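Long-range contact in polygalacturonase (Pectobacterium carotovorum subsp. carotovorum, PDB 1BHE), which hydrolyses the alpha-1,4-galacturonosyl links of polygalacturonic acid, helping the bacterium macerate and soft-rot plant tissue: residues 114-126 against 164-176. Numbering follows the deposited sequence.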
ATOM      1  N   TYR A 114       0.356   2.751 -16.169  1.00  4.95           N
ATOM      2  CA  TYR A 114       1.691   3.186 -16.565  1.00  5.76           C
ATOM      3  C   TYR A 114       1.823   4.707 -16.577  1.00  6.30           C
ATOM      4  O   TYR A 114       0.858   5.386 -16.946  1.00  6.49           O
ATOM      5  CB  TYR A 114       2.000   2.664 -17.993  1.00  5.98           C
ATOM      6  CG  TYR A 114       1.981   1.151 -18.104  1.00  6.33           C
ATOM      7  CD1 TYR A 114       0.786   0.453 -18.240  1.00  6.70           C
ATOM      8  CD2 TYR A 114       3.150   0.415 -18.010  1.00  7.08           C
ATOM      9  CE1 TYR A 114       0.760  -0.931 -18.256  1.00  7.10           C
ATOM     10  CE2 TYR A 114       3.142  -0.971 -18.050  1.00  7.46           C
ATOM     11  CZ  TYR A 114       1.939  -1.635 -18.163  1.00  7.68           C
ATOM     12  OH  TYR A 114       1.927  -3.012 -18.207  1.00  8.26           O
ATOM     13  N   GLY A 115       2.983   5.231 -16.206  1.00  6.47           N
ATOM     14  CA  GLY A 115       3.257   6.667 -16.254  1.00  7.18           C
ATOM     15  C   GLY A 115       4.176   7.009 -17.428  1.00  8.13           C
ATOM     16  O   GLY A 115       4.036   6.437 -18.501  1.00  7.94           O
ATOM     17  N   PRO A 116       5.007   8.038 -17.264  1.00  8.58           N
ATOM     18  CA  PRO A 116       5.300   8.668 -16.006  1.00  8.87           C
ATOM     19  C   PRO A 116       4.508   9.881 -15.575  1.00  8.73           C
ATOM     20  O   PRO A 116       5.003  10.687 -14.777  1.00  9.52           O
ATOM     21  CB  PRO A 116       6.785   9.060 -16.164  1.00  9.18           C
ATOM     22  CG  PRO A 116       6.874   9.446 -17.601  1.00  9.21           C
ATOM     23  CD  PRO A 116       5.935   8.524 -18.330  1.00  9.80           C
ATOM     24  N   GLY A 117       3.252   9.953 -15.971  1.00  8.68           N
ATOM     25  CA  GLY A 117       2.308  10.932 -15.461  1.00  8.18           C
ATOM     26  C   GLY A 117       1.991  10.635 -13.992  1.00  8.00           C
ATOM     27  O   GLY A 117       2.577   9.772 -13.346  1.00  7.44           O
ATOM     28  N   THR A 118       1.051  11.404 -13.463  1.00  7.81           N
ATOM     29  CA  THR A 118       0.621  11.352 -12.081  1.00  8.06           C
ATOM     30  C   THR A 118      -0.862  11.072 -11.894  1.00  7.84           C
ATOM     31  O   THR A 118      -1.705  11.503 -12.676  1.00  7.70           O
ATOM     32  CB  THR A 118       0.901  12.759 -11.471  1.00  8.08           C
ATOM     33  OG1 THR A 118       2.310  13.021 -11.560  1.00  7.37           O
ATOM     34  CG2 THR A 118       0.467  12.864 -10.023  1.00  8.50           C
ATOM     35  N   ILE A 119      -1.174  10.366 -10.813  1.00  7.16           N
ATOM     36  CA  ILE A 119      -2.543  10.139 -10.367  1.00  6.86           C
ATOM     37  C   ILE A 119      -2.639  10.892  -9.027  1.00  6.80           C
ATOM     38  O   ILE A 119      -1.862  10.612  -8.111  1.00  6.30           O
ATOM     39  CB  ILE A 119      -2.916   8.667 -10.184  1.00  7.20           C
ATOM     40  CG1 ILE A 119      -2.790   7.938 -11.526  1.00  6.79           C
ATOM     41  CG2 ILE A 119      -4.335   8.546  -9.626  1.00  7.39           C
ATOM     42  CD1 ILE A 119      -2.976   6.435 -11.469  1.00  6.58           C
ATOM     43  N   ASP A 120      -3.499  11.895  -8.968  1.00  6.38           N
ATOM     44  CA  ASP A 120      -3.650  12.740  -7.791  1.00  7.20           C
ATOM     45  C   ASP A 120      -5.022  12.563  -7.148  1.00  6.64           C
ATOM     46  O   ASP A 120      -6.047  12.839  -7.774  1.00  5.28           O
ATOM     47  CB  ASP A 120      -3.456  14.200  -8.212  1.00  7.80           C
ATOM     48  CG  ASP A 120      -3.673  15.238  -7.138  1.00  8.53           C
ATOM     49  OD1 ASP A 120      -3.806  14.917  -5.944  1.00  7.08           O
ATOM     50  OD2 ASP A 120      -3.708  16.437  -7.513  1.00  8.96           O
ATOM     51  N   GLY A 121      -5.024  12.136  -5.886  1.00  6.84           N
ATOM     52  CA  GLY A 121      -6.269  11.896  -5.173  1.00  7.25           C
ATOM     53  C   GLY A 121      -6.906  13.123  -4.549  1.00  7.07           C
ATOM     54  O   GLY A 121      -8.043  13.054  -4.064  1.00  7.56           O
ATOM     55  N   GLN A 122      -6.197  14.241  -4.460  1.00  7.57           N
ATOM     56  CA  GLN A 122      -6.719  15.446  -3.820  1.00  8.43           C
ATOM     57  C   GLN A 122      -7.204  15.151  -2.404  1.00  9.16           C
ATOM     58  O   GLN A 122      -8.265  15.620  -1.982  1.00  8.94           O
ATOM     59  CB  GLN A 122      -7.877  16.039  -4.626  1.00  9.43           C
ATOM     60  CG  GLN A 122      -7.563  16.458  -6.046  1.00  9.91           C
ATOM     61  CD  GLN A 122      -8.410  17.635  -6.496  1.00 10.23           C
ATOM     62  OE1 GLN A 122      -8.002  18.783  -6.315  1.00 10.03           O
ATOM     63  NE2 GLN A 122      -9.591  17.372  -7.044  1.00  9.79           N
ATOM     64  N   GLY A 123      -6.422  14.394  -1.636  1.00  9.28           N
ATOM     65  CA  GLY A 123      -6.781  14.027  -0.274  1.00 10.23           C
ATOM     66  C   GLY A 123      -6.980  15.249   0.617  1.00 11.37           C
ATOM     67  O   GLY A 123      -7.823  15.226   1.510  1.00 10.43           O
ATOM     68  N   GLY A 124      -6.128  16.259   0.471  1.00 11.76           N
ATOM     69  CA  GLY A 124      -6.164  17.441   1.298  1.00 12.31           C
ATOM     70  C   GLY A 124      -6.948  18.621   0.765  1.00 13.39           C
ATOM     71  O   GLY A 124      -6.857  19.699   1.356  1.00 12.70           O
ATOM     72  N   VAL A 125      -7.760  18.451  -0.269  1.00 13.61           N
ATOM     73  CA  VAL A 125      -8.556  19.537  -0.827  1.00 13.84           C
ATOM     74  C   VAL A 125      -9.972  19.554  -0.274  1.00 13.89           C
ATOM     75  O   VAL A 125     -10.647  18.522  -0.230  1.00 13.04           O
ATOM     76  CB  VAL A 125      -8.623  19.405  -2.364  1.00 14.04           C
ATOM     77  CG1 VAL A 125      -9.425  20.541  -2.988  1.00 14.69           C
ATOM     78  CG2 VAL A 125      -7.213  19.373  -2.938  1.00 14.24           C
ATOM     79  N   LYS A 126     -10.446  20.728   0.151  1.00 14.37           N
ATOM     80  CA  LYS A 126     -11.823  20.826   0.631  1.00 14.30           C
ATOM     81  C   LYS A 126     -12.765  20.255  -0.427  1.00 14.18           C
ATOM     82  O   LYS A 126     -12.671  20.611  -1.601  1.00 14.37           O
ATOM     83  CB  LYS A 126     -12.222  22.272   0.944  1.00 15.13           C
ATOM     84  CG  LYS A 126     -13.679  22.418   1.370  1.00 14.94           C
ATOM     85  CD  LYS A 126     -14.071  23.880   1.513  1.00 15.48           C
ATOM     86  CE  LYS A 126     -15.534  24.011   1.904  1.00 15.58           C
ATOM     87  NZ  LYS A 126     -16.428  23.339   0.912  1.00 14.98           N
ATOM     88  N   LEU A 164       2.003  -2.148 -12.288  1.00  4.86           N
ATOM     89  CA  LEU A 164       2.003  -0.743 -11.905  1.00  5.28           C
ATOM     90  C   LEU A 164       3.425  -0.237 -12.210  1.00  5.87           C
ATOM     91  O   LEU A 164       4.343  -0.667 -11.506  1.00  5.42           O
ATOM     92  CB  LEU A 164       1.760  -0.579 -10.415  1.00  6.13           C
ATOM     93  CG  LEU A 164       0.869   0.494  -9.827  1.00  7.81           C
ATOM     94  CD1 LEU A 164       1.351   0.919  -8.440  1.00  7.02           C
ATOM     95  CD2 LEU A 164       0.640   1.701 -10.717  1.00  7.33           C
ATOM     96  N   TYR A 165       3.598   0.583 -13.242  1.00  5.78           N
ATOM     97  CA  TYR A 165       4.959   0.937 -13.637  1.00  6.27           C
ATOM     98  C   TYR A 165       5.244   2.395 -13.949  1.00  6.73           C
ATOM     99  O   TYR A 165       4.475   3.026 -14.671  1.00  5.83           O
ATOM    100  CB  TYR A 165       5.237   0.145 -14.935  1.00  6.33           C
ATOM    101  CG  TYR A 165       6.588   0.403 -15.569  1.00  7.30           C
ATOM    102  CD1 TYR A 165       7.771   0.103 -14.918  1.00  7.07           C
ATOM    103  CD2 TYR A 165       6.655   0.946 -16.851  1.00  7.25           C
ATOM    104  CE1 TYR A 165       9.000   0.336 -15.521  1.00  7.77           C
ATOM    105  CE2 TYR A 165       7.875   1.174 -17.464  1.00  8.24           C
ATOM    106  CZ  TYR A 165       9.040   0.874 -16.789  1.00  8.44           C
ATOM    107  OH  TYR A 165      10.259   1.108 -17.402  1.00  8.82           O
ATOM    108  N   ASN A 166       6.414   2.857 -13.495  1.00  7.17           N
ATOM    109  CA  ASN A 166       6.906   4.182 -13.886  1.00  8.18           C
ATOM    110  C   ASN A 166       5.832   5.237 -13.734  1.00  7.30           C
ATOM    111  O   ASN A 166       5.524   5.921 -14.702  1.00  8.15           O
ATOM    112  CB  ASN A 166       7.363   4.032 -15.343  1.00  8.85           C
ATOM    113  CG  ASN A 166       8.104   5.215 -15.931  1.00 10.62           C
ATOM    114  OD1 ASN A 166       8.751   5.970 -15.210  1.00 11.55           O
ATOM    115  ND2 ASN A 166       7.987   5.387 -17.248  1.00 10.47           N
ATOM    116  N   VAL A 167       5.248   5.397 -12.554  1.00  7.86           N
ATOM    117  CA  VAL A 167       4.156   6.346 -12.349  1.00  7.07           C
ATOM    118  C   VAL A 167       4.165   6.959 -10.965  1.00  6.98           C
ATOM    119  O   VAL A 167       4.688   6.365 -10.018  1.00  7.10           O
ATOM    120  CB  VAL A 167       2.847   5.556 -12.621  1.00  7.46           C
ATOM    121  CG1 VAL A 167       2.686   4.420 -11.610  1.00  6.54           C
ATOM    122  CG2 VAL A 167       1.622   6.449 -12.618  1.00  6.79           C
ATOM    123  N   SER A 168       3.595   8.155 -10.806  1.00  7.14           N
ATOM    124  CA  SER A 168       3.540   8.812  -9.508  1.00  7.05           C
ATOM    125  C   SER A 168       2.098   8.823  -8.985  1.00  7.03           C
ATOM    126  O   SER A 168       1.159   9.096  -9.720  1.00  6.56           O
ATOM    127  CB  SER A 168       4.060  10.252  -9.522  1.00  7.51           C
ATOM    128  OG  SER A 168       5.430  10.302  -9.903  1.00  7.51           O
ATOM    129  N   LEU A 169       1.943   8.495  -7.714  1.00  6.67           N
ATOM    130  CA  LEU A 169       0.651   8.478  -7.033  1.00  6.67           C
ATOM    131  C   LEU A 169       0.744   9.428  -5.845  1.00  6.35           C
ATOM    132  O   LEU A 169       1.591   9.218  -4.974  1.00  6.86           O
ATOM    133  CB  LEU A 169       0.295   7.080  -6.521  1.00  6.65           C
ATOM    134  CG  LEU A 169       0.478   5.911  -7.489  1.00  6.83           C
ATOM    135  CD1 LEU A 169       0.117   4.594  -6.818  1.00  7.60           C
ATOM    136  CD2 LEU A 169      -0.344   6.110  -8.756  1.00  6.71           C
ATOM    137  N   ILE A 170      -0.026  10.512  -5.854  1.00  6.51           N
ATOM    138  CA  ILE A 170       0.039  11.516  -4.821  1.00  6.22           C
ATOM    139  C   ILE A 170      -1.296  11.832  -4.156  1.00  6.70           C
ATOM    140  O   ILE A 170      -2.378  11.714  -4.718  1.00  6.42           O
ATOM    141  CB  ILE A 170       0.620  12.862  -5.325  1.00  6.89           C
ATOM    142  CG1 ILE A 170      -0.329  13.540  -6.316  1.00  6.95           C
ATOM    143  CG2 ILE A 170       2.004  12.682  -5.939  1.00  7.40           C
ATOM    144  CD1 ILE A 170       0.161  14.906  -6.775  1.00  7.88           C
ATOM    145  N   ASN A 171      -1.181  12.296  -2.915  1.00  7.00           N
ATOM    146  CA  ASN A 171      -2.300  12.766  -2.114  1.00  8.40           C
ATOM    147  C   ASN A 171      -3.511  11.844  -2.118  1.00  7.63           C
ATOM    148  O   ASN A 171      -4.643  12.275  -2.355  1.00  7.04           O
ATOM    149  CB  ASN A 171      -2.693  14.172  -2.608  1.00  9.36           C
ATOM    150  CG  ASN A 171      -1.505  15.124  -2.627  1.00 11.18           C
ATOM    151  OD1 ASN A 171      -0.685  15.096  -1.711  1.00 11.26           O
ATOM    152  ND2 ASN A 171      -1.416  15.947  -3.668  1.00 11.47           N
ATOM    153  N   SER A 172      -3.306  10.570  -1.785  1.00  7.22           N
ATOM    154  CA  SER A 172      -4.420   9.621  -1.760  1.00  6.62           C
ATOM    155  C   SER A 172      -5.312   9.856  -0.556  1.00  6.44           C
ATOM    156  O   SER A 172      -4.853   9.993   0.580  1.00  7.55           O
ATOM    157  CB  SER A 172      -3.863   8.188  -1.746  1.00  5.62           C
ATOM    158  OG  SER A 172      -4.923   7.258  -1.765  1.00  5.20           O
ATOM    159  N   PRO A 173      -6.623   9.885  -0.772  1.00  6.41           N
ATOM    160  CA  PRO A 173      -7.596  10.058   0.295  1.00  7.51           C
ATOM    161  C   PRO A 173      -7.548   8.903   1.290  1.00  8.39           C
ATOM    162  O   PRO A 173      -7.716   9.104   2.490  1.00  9.87           O
ATOM    163  CB  PRO A 173      -8.944  10.140  -0.407  1.00  6.96           C
ATOM    164  CG  PRO A 173      -8.615  10.450  -1.833  1.00  5.90           C
ATOM    165  CD  PRO A 173      -7.302   9.736  -2.079  1.00  6.38           C
ATOM    166  N   ASN A 174      -7.313   7.694   0.804  1.00  7.85           N
ATOM    167  CA  ASN A 174      -7.229   6.487   1.629  1.00  7.19           C
ATOM    168  C   ASN A 174      -5.988   5.709   1.188  1.00  6.83           C
ATOM    169  O   ASN A 174      -5.006   6.363   0.806  1.00  6.50           O
ATOM    170  CB  ASN A 174      -8.518   5.705   1.473  1.00  8.35           C
ATOM    171  CG  ASN A 174      -8.851   4.622   2.461  1.00  9.39           C
ATOM    172  OD1 ASN A 174      -8.135   3.633   2.605  1.00  9.17           O
ATOM    173  ND2 ASN A 174      -9.989   4.767   3.147  1.00  9.54           N
ATOM    174  N   PHE A 175      -5.976   4.387   1.278  1.00  5.45           N
ATOM    175  CA  PHE A 175      -4.796   3.638   0.827  1.00  5.68           C
ATOM    176  C   PHE A 175      -4.522   3.945  -0.644  1.00  5.69           C
ATOM    177  O   PHE A 175      -5.467   4.155  -1.399  1.00  5.91           O
ATOM    178  CB  PHE A 175      -5.009   2.141   1.047  1.00  6.08           C
ATOM    179  CG  PHE A 175      -5.193   1.701   2.475  1.00  7.13           C
ATOM    180  CD1 PHE A 175      -5.133   2.578   3.544  1.00  6.88           C
ATOM    181  CD2 PHE A 175      -5.420   0.354   2.739  1.00  7.03           C
ATOM    182  CE1 PHE A 175      -5.309   2.138   4.842  1.00  7.79           C
ATOM    183  CE2 PHE A 175      -5.587  -0.092   4.037  1.00  8.16           C
ATOM    184  CZ  PHE A 175      -5.534   0.797   5.092  1.00  7.73           C
ATOM    185  N   HIS A 176      -3.252   3.966  -1.044  1.00  5.65           N
ATOM    186  CA  HIS A 176      -2.903   4.263  -2.427  1.00  5.61           C
ATOM    187  C   HIS A 176      -3.170   3.082  -3.355  1.00  4.84           C
ATOM    188  O   HIS A 176      -3.821   3.229  -4.390  1.00  4.41           O
ATOM    189  CB  HIS A 176      -1.426   4.666  -2.558  1.00  5.62           C
ATOM    190  CG  HIS A 176      -1.075   5.975  -1.920  1.00  5.57           C
ATOM    191  ND1 HIS A 176      -1.019   6.151  -0.558  1.00  5.90           N
ATOM    192  CD2 HIS A 176      -0.745   7.167  -2.475  1.00  6.19           C
ATOM    193  CE1 HIS A 176      -0.674   7.406  -0.291  1.00  6.84           C
ATOM    194  NE2 HIS A 176      -0.503   8.048  -1.432  1.00  6.49           N
TER
HETATM  195  O   HOH W   1       5.549   3.898 -18.447  1.00 13.21           O
HETATM  196  O   HOH W   2       6.191   9.762 -12.470  1.00 17.34           O
HETATM  197  O   HOH W   3      -4.017  17.108  -4.287  1.00 29.34           O
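I119 and L169 lie side by side on neighbouring parallel strands of the right-handed beta-helix of family 28 glycosyl hydrolases, pointing the same way into the core. The CD1 of I119 rests 3.8 Å from L169 CD2; with I67 touching I119 and I192 touching L169, the pair continues an aliphatic stack from coil to coil. In-register bonding holds them level: I119 N donates to S168 O, and I119 O accepts from I170 N at 2.9 Å. T118, D120 and I170 occupy the other face. There I170 has CG1 between its backbone N and carbonyl carbon (chi1 68°), which lays CG1 against D120 CB and carries CD1 to T118 CG2, 3.8 Å away, the side chains of T118 and I170 crossing at about a right angle. Just before the corner at N166, Y165 CB and CD2 both meet Y114 CD2; at the corner a water joins G115 O to N166 ND2. At the end of its strand D120 makes an Asx turn, taking the Q122 N-H on OD1 from above the carboxylate plane; its OD2 forms a salt bridge with R74, which suits a carboxylate to this buried place. N171 turns its amide 65° from that carboxylate, and ND2 gives OD1 a weak 3.5 Å bond; a water donates to the same OD1 while accepting a weak bond from ND2.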